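Local structure of oxalate--CoA ligase (Arabidopsis thaliana, 5IE2) at residues F29-R35 against L133-S138; L39-A43 against V70-L74. The protein belongs to the ANL superfamily of enzymes, with a large AMP-binding domain and a smaller C-terminal domain, and holds adenosine-5'-triphosphate in its pocket. All blocks are in the same frame, centred on the assembly; numbering follows the deposited sequence.

Contact 1. Residues F29-R35 against L133-S138; sequences FNLTHAR and LLDAGS
Phe29, Leu31 and Arg35 meet residues 133-138 in a partly buried contact between a strand-to-helix junction and the loop that leaves strand 127-132. Strand 29-32 edges one mixed sheet, while the loop joins strands 127-132 and 141-142 of another. Leu133 lays CD2 over the face of the Phe29 ring, 4.0 Å from its centroid and 8° off the normal, a CH-pi contact, and the Leu134 carbonyl oxygen lies at the ring edge. Leu133 CD2 also reaches Leu31 CD2 at 4.4 Å, and Val67 of helix 67-78 packs against all three apolar side chains.

The polar half rests on Arg35. With CG anti to the backbone N (chi1 168°) and a bend at chi2, its guanidinium enters the turn, where Arg35 NH2 donates to Ser138 O at 2.8 Å, from above the carbonyl plane. Ala136 O lies over one face of the guanidinium, and a water accepts from Arg35 NH1 at 2.9 Å in its plane. Asp135 OD2 accepts from Gly137 N at 2.7 Å, bracing the loop from within. Thr32 is the N-cap residue of helix 33-50, its OG1 accepting from Arg35 N at 3.1 Å, and the loop combines an Asx turn with a type I beta turn from Asp135 to Ser138.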
ATOM      1  N   PHE A  29      10.496   9.210 -20.250  1.00 21.40           N
ATOM      2  CA  PHE A  29       9.471   8.517 -21.065  1.00 17.50           C
ATOM      3  C   PHE A  29       8.100   9.141 -20.914  1.00 17.81           C
ATOM      4  O   PHE A  29       7.792   9.627 -19.836  1.00 16.32           O
ATOM      5  CB  PHE A  29       9.342   7.028 -20.646  1.00 26.45           C
ATOM      6  CG  PHE A  29      10.518   6.156 -21.043  1.00 27.88           C
ATOM      7  CD1 PHE A  29      10.918   6.073 -22.364  1.00 31.51           C
ATOM      8  CD2 PHE A  29      11.183   5.422 -20.106  1.00 28.21           C
ATOM      9  CE1 PHE A  29      11.998   5.244 -22.744  1.00 31.98           C
ATOM     10  CE2 PHE A  29      12.263   4.571 -20.480  1.00 31.10           C
ATOM     11  CZ  PHE A  29      12.649   4.499 -21.804  1.00 31.19           C
ATOM     12  N   ASN A  30       7.259   9.088 -21.956  1.00 16.29           N
ATOM     13  CA  ASN A  30       5.860   9.533 -21.818  1.00 16.03           C
ATOM     14  C   ASN A  30       5.039   8.618 -22.713  1.00 20.51           C
ATOM     15  O   ASN A  30       4.992   8.819 -23.923  1.00 25.76           O
ATOM     16  CB  ASN A  30       5.624  11.008 -22.238  1.00 19.49           C
ATOM     17  CG  ASN A  30       6.271  11.993 -21.291  1.00 19.53           C
ATOM     18  OD1 ASN A  30       5.657  12.406 -20.311  1.00 18.70           O
ATOM     19  ND2 ASN A  30       7.528  12.355 -21.558  1.00 21.40           N
ATOM     20  N   LEU A  31       4.433   7.589 -22.141  1.00 16.97           N
ATOM     21  CA  LEU A  31       3.690   6.607 -22.938  1.00 14.10           C
ATOM     22  C   LEU A  31       2.215   6.951 -22.920  1.00 15.95           C
ATOM     23  O   LEU A  31       1.686   7.250 -21.864  1.00 14.04           O
ATOM     24  CB  LEU A  31       3.875   5.196 -22.375  1.00 15.34           C
ATOM     25  CG  LEU A  31       5.217   4.475 -22.659  1.00 18.04           C
ATOM     26  CD1 LEU A  31       6.404   5.257 -22.204  1.00 20.55           C
ATOM     27  CD2 LEU A  31       5.188   3.128 -21.919  1.00 18.60           C
ATOM     28  N   THR A  32       1.552   6.875 -24.068  1.00 13.54           N
ATOM     29  CA  THR A  32       0.083   6.949 -24.094  1.00 13.26           C
ATOM     30  C   THR A  32      -0.578   5.598 -23.709  1.00 13.17           C
ATOM     31  O   THR A  32       0.088   4.579 -23.639  1.00 13.99           O
ATOM     32  CB  THR A  32      -0.438   7.306 -25.485  1.00 15.40           C
ATOM     33  OG1 THR A  32      -0.053   6.253 -26.377  1.00 16.47           O
ATOM     34  CG2 THR A  32       0.114   8.650 -25.975  1.00 18.01           C
ATOM     35  N   HIS A  33      -1.884   5.612 -23.485  1.00 14.86           N
ATOM     36  CA  HIS A  33      -2.595   4.361 -23.192  1.00 14.50           C
ATOM     37  C   HIS A  33      -2.501   3.384 -24.354  1.00 14.49           C
ATOM     38  O   HIS A  33      -2.325   2.198 -24.119  1.00 14.44           O
ATOM     39  CB  HIS A  33      -4.071   4.660 -22.821  1.00 13.83           C
ATOM     40  CG  HIS A  33      -4.202   5.126 -21.393  1.00 17.76           C
ATOM     41  ND1 HIS A  33      -4.247   4.239 -20.343  1.00 17.59           N
ATOM     42  CD2 HIS A  33      -4.204   6.367 -20.841  1.00 16.84           C
ATOM     43  CE1 HIS A  33      -4.285   4.909 -19.204  1.00 17.58           C
ATOM     44  NE2 HIS A  33      -4.293   6.199 -19.476  1.00 15.54           N
ATOM     45  N   ALA A  34      -2.613   3.838 -25.606  1.00 14.57           N
ATOM     46  CA  ALA A  34      -2.516   2.871 -26.701  1.00 13.81           C
ATOM     47  C   ALA A  34      -1.122   2.269 -26.821  1.00 14.70           C
ATOM     48  O   ALA A  34      -0.945   1.065 -27.101  1.00 15.53           O
ATOM     49  CB  ALA A  34      -2.950   3.503 -28.099  1.00 12.85           C
ATOM     50  N   ARG A  35      -0.109   3.115 -26.634  1.00 12.44           N
ATOM     51  CA  ARG A  35       1.246   2.632 -26.742  1.00 11.84           C
ATOM     52  C   ARG A  35       1.540   1.609 -25.621  1.00 15.32           C
ATOM     53  O   ARG A  35       2.169   0.564 -25.833  1.00 14.83           O
ATOM     54  CB  ARG A  35       2.202   3.820 -26.657  1.00 13.94           C
ATOM     55  CG  ARG A  35       3.625   3.402 -26.479  1.00 18.26           C
ATOM     56  CD  ARG A  35       4.261   2.682 -27.714  1.00 21.27           C
ATOM     57  NE  ARG A  35       5.718   2.576 -27.480  1.00 22.31           N
ATOM     58  CZ  ARG A  35       6.542   1.779 -28.170  1.00 23.49           C
ATOM     59  NH1 ARG A  35       6.056   1.034 -29.179  1.00 22.91           N
ATOM     60  NH2 ARG A  35       7.846   1.735 -27.865  1.00 23.15           N
ATOM     61  N   LEU A 133      13.149  -1.229 -21.900  1.00 18.05           N
ATOM     62  CA  LEU A 133      12.458  -0.357 -22.864  1.00 17.04           C
ATOM     63  C   LEU A 133      13.435   0.629 -23.446  1.00 21.59           C
ATOM     64  O   LEU A 133      14.080   1.376 -22.710  1.00 22.15           O
ATOM     65  CB  LEU A 133      11.305   0.411 -22.216  1.00 17.81           C
ATOM     66  CG  LEU A 133      10.388   1.186 -23.198  1.00 19.62           C
ATOM     67  CD1 LEU A 133       9.591   0.240 -24.094  1.00 20.63           C
ATOM     68  CD2 LEU A 133       9.389   2.093 -22.410  1.00 18.48           C
ATOM     69  N   LEU A 134      13.535   0.669 -24.770  1.00 20.62           N
ATOM     70  CA  LEU A 134      14.563   1.495 -25.394  1.00 25.35           C
ATOM     71  C   LEU A 134      14.077   2.876 -25.841  1.00 31.80           C
ATOM     72  O   LEU A 134      14.534   3.917 -25.329  1.00 37.35           O
ATOM     73  CB  LEU A 134      15.164   0.729 -26.574  1.00 25.52           C
ATOM     74  CG  LEU A 134      16.016  -0.448 -26.096  1.00 29.86           C
ATOM     75  CD1 LEU A 134      16.524  -1.230 -27.278  1.00 32.37           C
ATOM     76  CD2 LEU A 134      17.174   0.057 -25.249  1.00 30.79           C
ATOM     77  N   ASP A 135      13.241   2.896 -26.858  1.00 31.06           N
ATOM     78  CA  ASP A 135      12.772   4.143 -27.447  1.00 31.49           C
ATOM     79  C   ASP A 135      11.369   3.864 -27.958  1.00 28.35           C
ATOM     80  O   ASP A 135      10.915   2.718 -27.947  1.00 28.76           O
ATOM     81  CB  ASP A 135      13.672   4.602 -28.586  1.00 35.58           C
ATOM     82  CG  ASP A 135      13.735   3.589 -29.725  1.00 40.77           C
ATOM     83  OD1 ASP A 135      14.648   2.752 -29.706  1.00 44.59           O
ATOM     84  OD2 ASP A 135      12.879   3.594 -30.641  1.00 42.28           O
ATOM     85  N   ALA A 136      10.697   4.899 -28.425  1.00 23.60           N
ATOM     86  CA  ALA A 136       9.288   4.758 -28.809  1.00 24.34           C
ATOM     87  C   ALA A 136       9.069   4.033 -30.128  1.00 25.16           C
ATOM     88  O   ALA A 136       7.921   3.846 -30.568  1.00 27.40           O
ATOM     89  CB  ALA A 136       8.647   6.151 -28.863  1.00 27.39           C
ATOM     90  N   GLY A 137      10.153   3.648 -30.808  1.00 22.29           N
ATOM     91  CA  GLY A 137       9.995   2.957 -32.061  1.00 23.62           C
ATOM     92  C   GLY A 137      10.142   1.461 -31.875  1.00 27.64           C
ATOM     93  O   GLY A 137       9.954   0.705 -32.820  1.00 30.25           O
ATOM     94  N   SER A 138      10.454   1.013 -30.657  1.00 23.89           N
ATOM     95  CA  SER A 138      10.798  -0.399 -30.460  1.00 24.28           C
ATOM     96  C   SER A 138       9.955  -1.067 -29.386  1.00 19.76           C
ATOM     97  O   SER A 138       9.578  -0.417 -28.431  1.00 19.95           O
ATOM     98  CB  SER A 138      12.283  -0.535 -30.041  1.00 28.45           C
ATOM     99  OG  SER A 138      13.110   0.008 -31.049  1.00 34.25           O
TER
HETATM  100  O   HOH W   1       7.294  -0.792 -31.134  1.00 24.41           O

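Contact 2. Residues L39-A43 against V70-L74; sequences LIERA and VIMFL
Ile40 and Ile71 have the closest CA atoms, 5.5 Å apart, where helices 33-50 and 67-78 pack in the protein interior. The short segments approach to 8.7 Å between axes and cross at -57°, and the side chains that meet are all apolar, some of them resting on backbone carbonyls. Ile40 spreads both branches over Leu74. Its CG1 sits anti to the carbonyl carbon (chi1 -68°), and the chain extends from there to bring Ile40 CD1 within 3.6 Å of Leu74 CD1, the two side chains crossing at a slant. The other branch rests on the backbone of Leu74, with Ile40 CG2 3.7 Å from Leu74 O, while Ile40 CG1 is 4.2 Å from Ile71 CG2.

Ile71 likewise divides its work between two branches. Ile71 CG2, anti to the backbone N, is directed at the other helix and comes within 3.9 Å of Leu39 O, with Ala43 CB somewhat farther off. The extended CG1 branch carries Ile71 CD1 along to Leu39 CD1, 4.0 Å away. This is a helix-helix contact within the AMP-binding domain of the ANL fold, where helix 67-78 is the connection of a beta-alpha-beta crossover between the parallel, adjacent strands 58-61 and 82-85. Phe73 packs on helix 215-227, and Leu74 touches that helix and helix 6-16 as well as Ile40.

The small Ala43 lets a longer residue come in beside it. Met72 starts away from helix 33-50, but bends at chi2 and again at chi3 (-66°) fold the chain round, leaving Met72 SD 3.9 Å from Ala43 CB. Leu47, a turn further along helix 33-50, and Leu140 also touch Met72. Glu41 starts away from helix 67-78, yet its carboxylate forms a salt bridge with Arg78 at that helix's end; Arg42, more exposed, pairs with Asp139.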
ATOM      1  N   LEU A  39       2.583  -2.325 -25.936  1.00 12.94           N
ATOM      2  CA  LEU A  39       3.864  -2.806 -25.394  1.00 12.78           C
ATOM      3  C   LEU A  39       3.560  -4.038 -24.499  1.00 15.10           C
ATOM      4  O   LEU A  39       4.299  -5.019 -24.473  1.00 14.04           O
ATOM      5  CB  LEU A  39       4.551  -1.725 -24.555  1.00 14.60           C
ATOM      6  CG  LEU A  39       5.201  -0.672 -25.425  1.00 15.25           C
ATOM      7  CD1 LEU A  39       5.632   0.506 -24.576  1.00 15.87           C
ATOM      8  CD2 LEU A  39       6.430  -1.324 -26.092  1.00 15.68           C
ATOM      9  N   ILE A  40       2.464  -3.919 -23.772  1.00 14.25           N
ATOM     10  CA  ILE A  40       2.046  -5.015 -22.879  1.00 15.93           C
ATOM     11  C   ILE A  40       1.631  -6.244 -23.717  1.00 16.09           C
ATOM     12  O   ILE A  40       2.069  -7.364 -23.443  1.00 15.98           O
ATOM     13  CB  ILE A  40       0.891  -4.564 -21.962  1.00 14.36           C
ATOM     14  CG1 ILE A  40       1.350  -3.504 -20.944  1.00 13.97           C
ATOM     15  CG2 ILE A  40       0.282  -5.775 -21.210  1.00 13.55           C
ATOM     16  CD1 ILE A  40       0.144  -2.692 -20.365  1.00 15.44           C
ATOM     17  N   GLU A  41       0.825  -6.037 -24.751  1.00 15.70           N
ATOM     18  CA  GLU A  41       0.346  -7.170 -25.566  1.00 17.22           C
ATOM     19  C   GLU A  41       1.539  -7.900 -26.184  1.00 17.99           C
ATOM     20  O   GLU A  41       1.578  -9.142 -26.278  1.00 16.72           O
ATOM     21  CB  GLU A  41      -0.549  -6.729 -26.758  1.00 24.44           C
ATOM     22  CG  GLU A  41      -1.939  -6.316 -26.427  1.00 28.53           C
ATOM     23  CD  GLU A  41      -2.771  -7.480 -25.845  1.00 28.76           C
ATOM     24  OE1 GLU A  41      -2.892  -8.552 -26.473  1.00 31.61           O
ATOM     25  OE2 GLU A  41      -3.275  -7.267 -24.732  1.00 29.05           O
ATOM     26  N   ARG A  42       2.490  -7.115 -26.681  1.00 17.45           N
ATOM     27  CA  ARG A  42       3.643  -7.729 -27.359  1.00 17.35           C
ATOM     28  C   ARG A  42       4.553  -8.472 -26.392  1.00 17.59           C
ATOM     29  O   ARG A  42       5.059  -9.585 -26.688  1.00 14.81           O
ATOM     30  CB  ARG A  42       4.446  -6.663 -28.132  1.00 14.05           C
ATOM     31  CG  ARG A  42       3.570  -6.154 -29.293  1.00 17.31           C
ATOM     32  CD  ARG A  42       4.167  -4.847 -29.938  1.00 24.53           C
ATOM     33  NE  ARG A  42       3.187  -4.085 -30.744  1.00 24.66           N
ATOM     34  CZ  ARG A  42       3.408  -2.836 -31.168  1.00 26.90           C
ATOM     35  NH1 ARG A  42       4.565  -2.254 -30.858  1.00 25.79           N
ATOM     36  NH2 ARG A  42       2.497  -2.154 -31.881  1.00 25.46           N
ATOM     37  N   ALA A  43       4.751  -7.871 -25.220  1.00 16.47           N
ATOM     38  CA  ALA A  43       5.532  -8.549 -24.210  1.00 18.00           C
ATOM     39  C   ALA A  43       4.842  -9.837 -23.737  1.00 17.75           C
ATOM     40  O   ALA A  43       5.519 -10.832 -23.469  1.00 18.13           O
ATOM     41  CB  ALA A  43       5.827  -7.562 -22.967  1.00 14.25           C
ATOM     42  N   VAL A  70       6.225  -1.836 -14.752  1.00 14.87           N
ATOM     43  CA  VAL A  70       4.795  -1.682 -15.080  1.00 16.75           C
ATOM     44  C   VAL A  70       4.403  -2.563 -16.272  1.00 17.42           C
ATOM     45  O   VAL A  70       3.399  -3.321 -16.233  1.00 14.91           O
ATOM     46  CB  VAL A  70       4.430  -0.213 -15.384  1.00 15.93           C
ATOM     47  CG1 VAL A  70       2.957  -0.096 -15.831  1.00 14.14           C
ATOM     48  CG2 VAL A  70       4.666   0.665 -14.133  1.00 16.52           C
ATOM     49  N   ILE A  71       5.195  -2.434 -17.344  1.00 15.84           N
ATOM     50  CA  ILE A  71       4.876  -3.196 -18.541  1.00 14.68           C
ATOM     51  C   ILE A  71       4.902  -4.685 -18.249  1.00 15.04           C
ATOM     52  O   ILE A  71       3.994  -5.412 -18.668  1.00 15.61           O
ATOM     53  CB  ILE A  71       5.853  -2.883 -19.695  1.00 15.78           C
ATOM     54  CG1 ILE A  71       5.704  -1.406 -20.095  1.00 16.01           C
ATOM     55  CG2 ILE A  71       5.553  -3.885 -20.937  1.00 16.12           C
ATOM     56  CD1 ILE A  71       6.838  -0.863 -21.010  1.00 15.73           C
ATOM     57  N   MET A  72       5.941  -5.171 -17.571  1.00 15.40           N
ATOM     58  CA  MET A  72       6.041  -6.624 -17.361  1.00 16.46           C
ATOM     59  C   MET A  72       5.021  -7.163 -16.355  1.00 16.07           C
ATOM     60  O   MET A  72       4.524  -8.286 -16.501  1.00 15.93           O
ATOM     61  CB  MET A  72       7.460  -7.018 -16.915  1.00 15.37           C
ATOM     62  CG  MET A  72       8.545  -6.871 -18.079  1.00 15.85           C
ATOM     63  SD  MET A  72       7.939  -7.424 -19.712  1.00 20.25           S
ATOM     64  CE  MET A  72       7.693  -9.210 -19.456  1.00 17.90           C
ATOM     65  N   PHE A  73       4.680  -6.362 -15.345  1.00 15.12           N
ATOM     66  CA  PHE A  73       3.599  -6.741 -14.411  1.00 14.72           C
ATOM     67  C   PHE A  73       2.299  -7.019 -15.178  1.00 14.79           C
ATOM     68  O   PHE A  73       1.647  -8.092 -15.000  1.00 14.29           O
ATOM     69  CB  PHE A  73       3.377  -5.640 -13.369  1.00 15.93           C
ATOM     70  CG  PHE A  73       2.257  -5.943 -12.405  1.00 17.01           C
ATOM     71  CD1 PHE A  73       2.518  -6.728 -11.274  1.00 20.64           C
ATOM     72  CD2 PHE A  73       0.991  -5.454 -12.624  1.00 17.71           C
ATOM     73  CE1 PHE A  73       1.476  -7.019 -10.352  1.00 22.13           C
ATOM     74  CE2 PHE A  73      -0.060  -5.735 -11.722  1.00 20.70           C
ATOM     75  CZ  PHE A  73       0.200  -6.533 -10.596  1.00 22.68           C
ATOM     76  N   LEU A  74       1.943  -6.062 -16.040  1.00 13.24           N
ATOM     77  CA  LEU A  74       0.678  -6.222 -16.773  1.00 14.68           C
ATOM     78  C   LEU A  74       0.781  -7.284 -17.872  1.00 14.92           C
ATOM     79  O   LEU A  74      -0.243  -7.895 -18.216  1.00 14.42           O
ATOM     80  CB  LEU A  74       0.256  -4.882 -17.384  1.00 13.20           C
ATOM     81  CG  LEU A  74      -0.167  -3.901 -16.263  1.00 16.86           C
ATOM     82  CD1 LEU A  74      -0.408  -2.484 -16.789  1.00 17.30           C
ATOM     83  CD2 LEU A  74      -1.488  -4.417 -15.491  1.00 16.36           C
TER

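How the contacts relate
Contacts 1 and 2 lie side by side, their centres 11 Å apart, in the AMP-binding part of the chain. Both use helix 33-50: contact 1 takes residues 33-35 at its start, contact 2 residues 39-43, about a turn further on. Both segments of contact 2 fall between the two segments of contact 1 in sequence. Leu39 joins them, Leu39 CD1 lying 3.8 Å from Leu31 CD2 and 4.0 Å from Leu133 CD1, so the apolar layer runs on from the buried helix pair to the loop. Nearer the surface, Arg35 NH1 and Arg42 NH1 are 4.0 Å apart, two positive groups held near each other. One helix thus ties a sheet edge, a neighbouring helix and a loop of the second sheet together.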